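Local coordinates for magnesium and cobalt efflux protein CorC (Neisseria meningitidis serogroup B, PDB 3OI8), which probably takes part in magnesium and cobalt ion transport and is represented here by a piece carrying its paired CBS domains, with adenosine bound, at residues 43-48 with 151-156; 85-90 with 135-140. All blocks are in the same frame, centred on the assembly; numbering follows the deposited sequence.

Overall arrangement
Both contacts bring together a part of the first CBS domain and a part of the second, and their centres lie about 12 Å apart. Along the chain contact 2 (85-90 with 135-140) is nested within the long span of chain that contact 1 (43-48 with 151-156) closes. Strands 45-46 and 135-139 belong to the same mixed sheet, with strand 145-150 between them, whereas strand 84-89 is an outer strand of the three-stranded sheet. The two sites also touch directly, Met-44 SE resting 3.8 Å from Val-138 CG1. The two CBS domains thus meet at both contacts, and the adenosine pocket, lined by Ile-45, Asp-153 and Met-135, lies at their junction.

Contact 1: residues 43-48 with 151-156; sequences AMITRS and FEDIIE. With ADN (adenosine), chain C.
Ala-43 and Ile-154 make the apolar part of this contact: the methyl CB of Ala-43 meets the CG2 branch of Ile-154 at 3.8 Å. That branch lies anti to the carbonyl carbon of Ile-154, while the end of the side chain leads away from Ala-43; Ile-154 also packs on Leu-121 and Phe-128 of helix 121-130.

No direct hydrogen bond spans the two segments; the polar link is a water. It donates to the backbone O of Ala-43 at 2.7 Å and to Asp-153 OD2 at 2.6 Å, tying the backbone at Ala-43 to a side chain of the short helix 151-154. Asp-153 N is hydrogen-bonded in turn to Thr-150 OG1, just ahead of that helix.

The contact forms part of the nucleoside pocket of a CBS pair, in which an aspartate of the second domain takes up the ribose. Asp-153 OD1 accepts a hydrogen bond from adenosine O3' at 2.7 Å. Adenosine is also hydrogen-bonded to Asn-51 N, Arg-73 O and His-71 ND1. O2' sits against the carboxylate as well, but too closely in the model for its bonding to be trusted.

The side chains of Ile-45 and Asp-153 cross at about a right angle in a van der Waals contact of a methyl with a carboxylate oxygen, Ile-45 CD1 lying 3.8 Å from Asp-153 OD2. With chi1 at -61°, CG1 of Ile-45 is anti to its carbonyl carbon, and the extended branch sets CD1 above the plane of the base, just beyond its rim and a tight 3.1 Å from adenosine N3.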
loop_
_atom_site.group_PDB
_atom_site.type_symbol
_atom_site.label_atom_id
_atom_site.label_comp_id
_atom_site.label_asym_id
_atom_site.label_seq_id
_atom_site.Cartn_x
_atom_site.Cartn_y
_atom_site.Cartn_z
ATOM N N ALA A 43 11.973 -10.200 1.713
ATOM C CA ALA A 43 10.649 -9.856 1.185
ATOM C C ALA A 43 10.631 -9.699 -0.326
ATOM O O ALA A 43 9.573 -9.520 -0.924
ATOM C CB ALA A 43 10.109 -8.568 1.841
HETATM N N MSE A 44 11.801 -9.768 -0.944
HETATM C CA MSE A 44 11.902 -9.505 -2.373
HETATM C C MSE A 44 11.414 -10.650 -3.259
HETATM O O MSE A 44 11.351 -11.810 -2.841
HETATM C CB MSE A 44 13.336 -9.143 -2.751
HETATM C CG MSE A 44 14.310 -10.291 -2.582
HETATM SE SE MSE A 44 16.026 -9.852 -3.378
HETATM C CE MSE A 44 17.114 -11.193 -2.474
ATOM N N ILE A 45 11.048 -10.293 -4.485
ATOM C CA ILE A 45 10.792 -11.261 -5.547
ATOM C C ILE A 45 12.072 -11.423 -6.356
ATOM O O ILE A 45 12.618 -10.442 -6.854
ATOM C CB ILE A 45 9.669 -10.765 -6.456
ATOM C CG1 ILE A 45 8.388 -10.594 -5.631
ATOM C CG2 ILE A 45 9.472 -11.726 -7.641
ATOM C CD1 ILE A 45 7.321 -9.797 -6.337
ATOM N N THR A 46 12.563 -12.651 -6.480
ATOM C CA THR A 46 13.878 -12.866 -7.083
ATOM C C THR A 46 13.863 -12.558 -8.584
ATOM O O THR A 46 12.823 -12.699 -9.224
ATOM C CB THR A 46 14.365 -14.306 -6.868
ATOM O OG1 THR A 46 15.743 -14.395 -7.259
ATOM C CG2 THR A 46 13.521 -15.282 -7.693
ATOM N N ARG A 47 15.018 -12.165 -9.134
ATOM C CA ARG A 47 15.125 -11.746 -10.542
ATOM C C ARG A 47 14.427 -12.673 -11.533
ATOM O O ARG A 47 13.604 -12.240 -12.336
ATOM C CB ARG A 47 16.593 -11.600 -10.953
ATOM C CG ARG A 47 16.802 -11.194 -12.407
ATOM C CD ARG A 47 18.285 -11.324 -12.791
ATOM N NE ARG A 47 18.781 -12.700 -12.687
ATOM C CZ ARG A 47 19.469 -13.183 -11.648
ATOM N NH1 ARG A 47 19.743 -12.405 -10.609
ATOM N NH2 ARG A 47 19.896 -14.447 -11.643
ATOM N N SER A 48 14.764 -13.952 -11.490
ATOM C CA SER A 48 14.224 -14.887 -12.466
ATOM C C SER A 48 12.698 -15.019 -12.397
ATOM O O SER A 48 12.097 -15.654 -13.253
ATOM C CB SER A 48 14.912 -16.259 -12.355
ATOM O OG SER A 48 15.093 -16.643 -10.998
ATOM N N PHE A 151 6.086 -2.274 -1.654
ATOM C CA PHE A 151 5.408 -1.771 -0.463
ATOM C C PHE A 151 4.355 -2.764 0.003
ATOM O O PHE A 151 4.338 -3.181 1.159
ATOM C CB PHE A 151 4.770 -0.416 -0.799
ATOM C CG PHE A 151 3.910 0.161 0.303
ATOM C CD1 PHE A 151 4.488 0.728 1.429
ATOM C CD2 PHE A 151 2.525 0.170 0.185
ATOM C CE1 PHE A 151 3.696 1.266 2.444
ATOM C CE2 PHE A 151 1.727 0.706 1.188
ATOM C CZ PHE A 151 2.315 1.257 2.321
ATOM N N GLU A 152 3.491 -3.179 -0.911
ATOM C CA GLU A 152 2.390 -4.054 -0.534
ATOM C C GLU A 152 2.868 -5.396 0.007
ATOM O O GLU A 152 2.210 -5.994 0.859
ATOM C CB GLU A 152 1.396 -4.211 -1.689
ATOM C CG GLU A 152 0.755 -2.877 -2.088
ATOM C CD GLU A 152 -0.421 -3.024 -3.036
ATOM O OE1 GLU A 152 -1.155 -2.027 -3.229
ATOM O OE2 GLU A 152 -0.615 -4.132 -3.586
ATOM N N ASP A 153 4.027 -5.851 -0.460
ATOM C CA ASP A 153 4.612 -7.093 0.045
ATOM C C ASP A 153 5.135 -6.961 1.474
ATOM O O ASP A 153 5.058 -7.902 2.258
ATOM C CB ASP A 153 5.762 -7.555 -0.846
ATOM C CG ASP A 153 5.292 -8.363 -2.027
ATOM O OD1 ASP A 153 4.114 -8.789 -2.016
ATOM O OD2 ASP A 153 6.103 -8.575 -2.956
ATOM N N ILE A 154 5.698 -5.808 1.804
ATOM C CA ILE A 154 6.310 -5.649 3.117
ATOM C C ILE A 154 5.306 -5.253 4.217
ATOM O O ILE A 154 5.563 -5.488 5.399
ATOM C CB ILE A 154 7.532 -4.689 3.088
ATOM C CG1 ILE A 154 7.106 -3.241 2.869
ATOM C CG2 ILE A 154 8.538 -5.117 2.024
ATOM C CD1 ILE A 154 8.287 -2.281 2.926
ATOM N N ILE A 155 4.172 -4.670 3.829
ATOM C CA ILE A 155 3.146 -4.259 4.797
ATOM C C ILE A 155 2.153 -5.385 5.046
ATOM O O ILE A 155 1.242 -5.246 5.863
ATOM C CB ILE A 155 2.348 -2.997 4.354
ATOM C CG1 ILE A 155 1.439 -3.309 3.157
ATOM C CG2 ILE A 155 3.274 -1.825 4.087
ATOM C CD1 ILE A 155 0.593 -2.121 2.668
ATOM N N GLU A 156 2.344 -6.489 4.327
ATOM C CA GLU A 156 1.553 -7.702 4.479
ATOM C C GLU A 156 1.367 -8.059 5.952
ATOM O O GLU A 156 0.368 -8.676 6.328
ATOM C CB GLU A 156 2.243 -8.864 3.757
ATOM C CG GLU A 156 1.481 -9.439 2.570
ATOM C CD GLU A 156 2.243 -10.563 1.883
ATOM O OE1 GLU A 156 3.367 -10.878 2.334
ATOM O OE2 GLU A 156 1.724 -11.130 0.895
HETATM O "O5'" ADN C . 0.663 -8.197 -7.514
HETATM C "C5'" ADN C . 0.280 -9.106 -6.514
HETATM C "C4'" ADN C . 1.543 -9.706 -5.825
HETATM O "O4'" ADN C . 2.513 -10.127 -6.830
HETATM C "C3'" ADN C . 2.229 -8.665 -4.915
HETATM O "O3'" ADN C . 1.914 -8.926 -3.574
HETATM C "C2'" ADN C . 3.708 -8.850 -5.156
HETATM O "O2'" ADN C . 4.245 -9.758 -4.221
HETATM C "C1'" ADN C . 3.801 -9.493 -6.540
HETATM N N9 ADN C . 4.123 -8.513 -7.576
HETATM C C8 ADN C . 3.551 -7.112 -7.737
HETATM N N7 ADN C . 4.156 -6.518 -8.980
HETATM C C5 ADN C . 5.100 -7.566 -9.593
HETATM C C6 ADN C . 5.994 -7.548 -10.870
HETATM N N6 ADN C . 5.982 -6.376 -11.745
HETATM N N1 ADN C . 6.800 -8.716 -11.205
HETATM C C2 ADN C . 6.774 -9.956 -10.323
HETATM N N3 ADN C . 5.893 -9.977 -9.072
HETATM C C4 ADN C . 5.073 -8.788 -8.729
HETATM O O HOH W 1 8.499 -7.631 -2.566
#

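Contact 2: residues 85-90 with 135-140; sequences LGILHA and MAIVID
Ile-87 reaches from strand 84-89 toward Met-135 and Ile-137 of strand 135-139, and the buried contact rests on this one side chain. Its CB points toward the opposing strand. With CG1 beside the backbone N (chi1 -49°), the long branch is the one that crosses and ends in CD1; CG1 and CG2 themselves do not meet the other strand closely. The work falls to CD1, which approaches Ile-137 CD1 at 4.0 Å, Ile-137 CG1 at 4.2 Å and Met-135 SE at 4.1 Å. The two isoleucines lie side by side, running opposite ways, whereas the selenomethionine Met-135 runs obliquely to Ile-87, its chain straight as far as SE and bent there (chi3 -70°).

No hydrogen bond joins the two strands, whose nearest CA atoms, those of Ile-87 and Met-135, are 8.3 Å apart. Strand 84-89 is held in its own sheet by the backbone bonding of Leu-88 with Phe-74, and Leu-85 and Gly-86 form a classic beta bulge opposite Val-76. Ile-137 packs on Phe-114 of strand 114-116. Met-135 also touches Arg-73, Pro-75 and the bound adenosine. Apolar packing between the sheets of two CBS domains, beside a nucleoside pocket at their junction, is the arrangement of a CBS pair, or Bateman module.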
loop_
_atom_site.group_PDB
_atom_site.type_symbol
_atom_site.label_atom_id
_atom_site.label_comp_id
_atom_site.label_asym_id
_atom_site.label_seq_id
_atom_site.Cartn_x
_atom_site.Cartn_y
_atom_site.Cartn_z
ATOM N N LEU A 85 15.365 -0.068 -16.997
ATOM C CA LEU A 85 15.360 1.306 -17.505
ATOM C C LEU A 85 14.456 2.193 -16.680
ATOM O O LEU A 85 14.537 3.423 -16.733
ATOM C CB LEU A 85 14.877 1.309 -18.958
ATOM C CG LEU A 85 15.657 0.360 -19.872
ATOM C CD1 LEU A 85 14.984 0.224 -21.232
ATOM C CD2 LEU A 85 17.099 0.844 -20.013
ATOM N N GLY A 86 13.559 1.568 -15.934
ATOM C CA GLY A 86 12.522 2.325 -15.277
ATOM C C GLY A 86 11.385 1.451 -14.792
ATOM O O GLY A 86 11.428 0.221 -14.908
ATOM N N ILE A 87 10.363 2.105 -14.247
ATOM C CA ILE A 87 9.163 1.440 -13.761
ATOM C C ILE A 87 7.962 2.006 -14.521
ATOM O O ILE A 87 7.836 3.220 -14.674
ATOM C CB ILE A 87 8.931 1.721 -12.251
ATOM C CG1 ILE A 87 10.197 1.471 -11.426
ATOM C CG2 ILE A 87 7.754 0.912 -11.724
ATOM C CD1 ILE A 87 10.709 0.045 -11.467
ATOM N N LEU A 88 7.095 1.122 -15.011
ATOM C CA LEU A 88 5.818 1.535 -15.562
ATOM C C LEU A 88 4.744 1.204 -14.558
ATOM O O LEU A 88 4.698 0.082 -14.060
ATOM C CB LEU A 88 5.478 0.787 -16.852
ATOM C CG LEU A 88 4.006 1.068 -17.213
ATOM C CD1 LEU A 88 3.841 2.417 -17.899
ATOM C CD2 LEU A 88 3.380 -0.038 -18.046
ATOM N N HIS A 89 3.893 2.189 -14.276
ATOM C CA HIS A 89 2.693 2.034 -13.457
ATOM C C HIS A 89 1.514 1.765 -14.377
ATOM O O HIS A 89 1.235 2.559 -15.277
ATOM C CB HIS A 89 2.450 3.322 -12.675
ATOM C CG HIS A 89 3.511 3.598 -11.659
ATOM N ND1 HIS A 89 3.228 4.032 -10.382
ATOM C CD2 HIS A 89 4.856 3.453 -11.719
ATOM C CE1 HIS A 89 4.357 4.163 -9.707
ATOM N NE2 HIS A 89 5.359 3.819 -10.497
ATOM N N ALA A 90 0.835 0.644 -14.156
ATOM C CA ALA A 90 -0.246 0.206 -15.035
ATOM C C ALA A 90 -1.218 1.346 -15.387
ATOM O O ALA A 90 -1.650 1.490 -16.533
ATOM C CB ALA A 90 -1.016 -0.948 -14.378
HETATM N N MSE A 135 7.647 0.475 -5.323
HETATM C CA MSE A 135 8.500 -0.625 -5.761
HETATM C C MSE A 135 9.948 -0.161 -5.838
HETATM O O MSE A 135 10.221 0.988 -6.186
HETATM C CB MSE A 135 8.007 -1.172 -7.116
HETATM C CG MSE A 135 8.990 -2.072 -7.871
HETATM SE SE MSE A 135 8.262 -2.725 -9.584
HETATM C CE MSE A 135 6.905 -3.952 -8.887
ATOM N N ALA A 136 10.869 -1.042 -5.473
ATOM C CA ALA A 136 12.281 -0.768 -5.695
ATOM C C ALA A 136 12.900 -1.971 -6.389
ATOM O O ALA A 136 12.386 -3.088 -6.302
ATOM C CB ALA A 136 12.995 -0.495 -4.395
ATOM N N ILE A 137 14.007 -1.733 -7.073
ATOM C CA ILE A 137 14.741 -2.809 -7.723
ATOM C C ILE A 137 15.906 -3.151 -6.809
ATOM O O ILE A 137 16.635 -2.260 -6.372
ATOM C CB ILE A 137 15.284 -2.353 -9.082
ATOM C CG1 ILE A 137 14.134 -1.897 -10.006
ATOM C CG2 ILE A 137 16.189 -3.446 -9.682
ATOM C CD1 ILE A 137 13.111 -2.971 -10.332
ATOM N N VAL A 138 16.070 -4.436 -6.507
ATOM C CA VAL A 138 17.131 -4.873 -5.618
ATOM C C VAL A 138 18.372 -5.202 -6.434
ATOM O O VAL A 138 18.293 -5.915 -7.432
ATOM C CB VAL A 138 16.672 -6.075 -4.803
ATOM C CG1 VAL A 138 17.739 -6.483 -3.762
ATOM C CG2 VAL A 138 15.337 -5.727 -4.129
ATOM N N ILE A 139 19.505 -4.649 -6.011
ATOM C CA ILE A 139 20.775 -4.780 -6.715
ATOM C C ILE A 139 21.723 -5.673 -5.905
ATOM O O ILE A 139 21.794 -5.555 -4.691
ATOM C CB ILE A 139 21.428 -3.389 -6.885
ATOM C CG1 ILE A 139 20.565 -2.496 -7.772
ATOM C CG2 ILE A 139 22.835 -3.508 -7.454
ATOM C CD1 ILE A 139 20.272 -3.094 -9.131
ATOM N N ASP A 140 22.454 -6.562 -6.567
ATOM C CA ASP A 140 23.415 -7.403 -5.862
ATOM C C ASP A 140 24.712 -6.626 -5.631
ATOM O O ASP A 140 24.841 -5.479 -6.065
ATOM C CB ASP A 140 23.670 -8.726 -6.614
ATOM C CG ASP A 140 24.286 -8.524 -7.992
ATOM O OD1 ASP A 140 25.092 -7.589 -8.174
ATOM O OD2 ASP A 140 23.973 -9.324 -8.903
#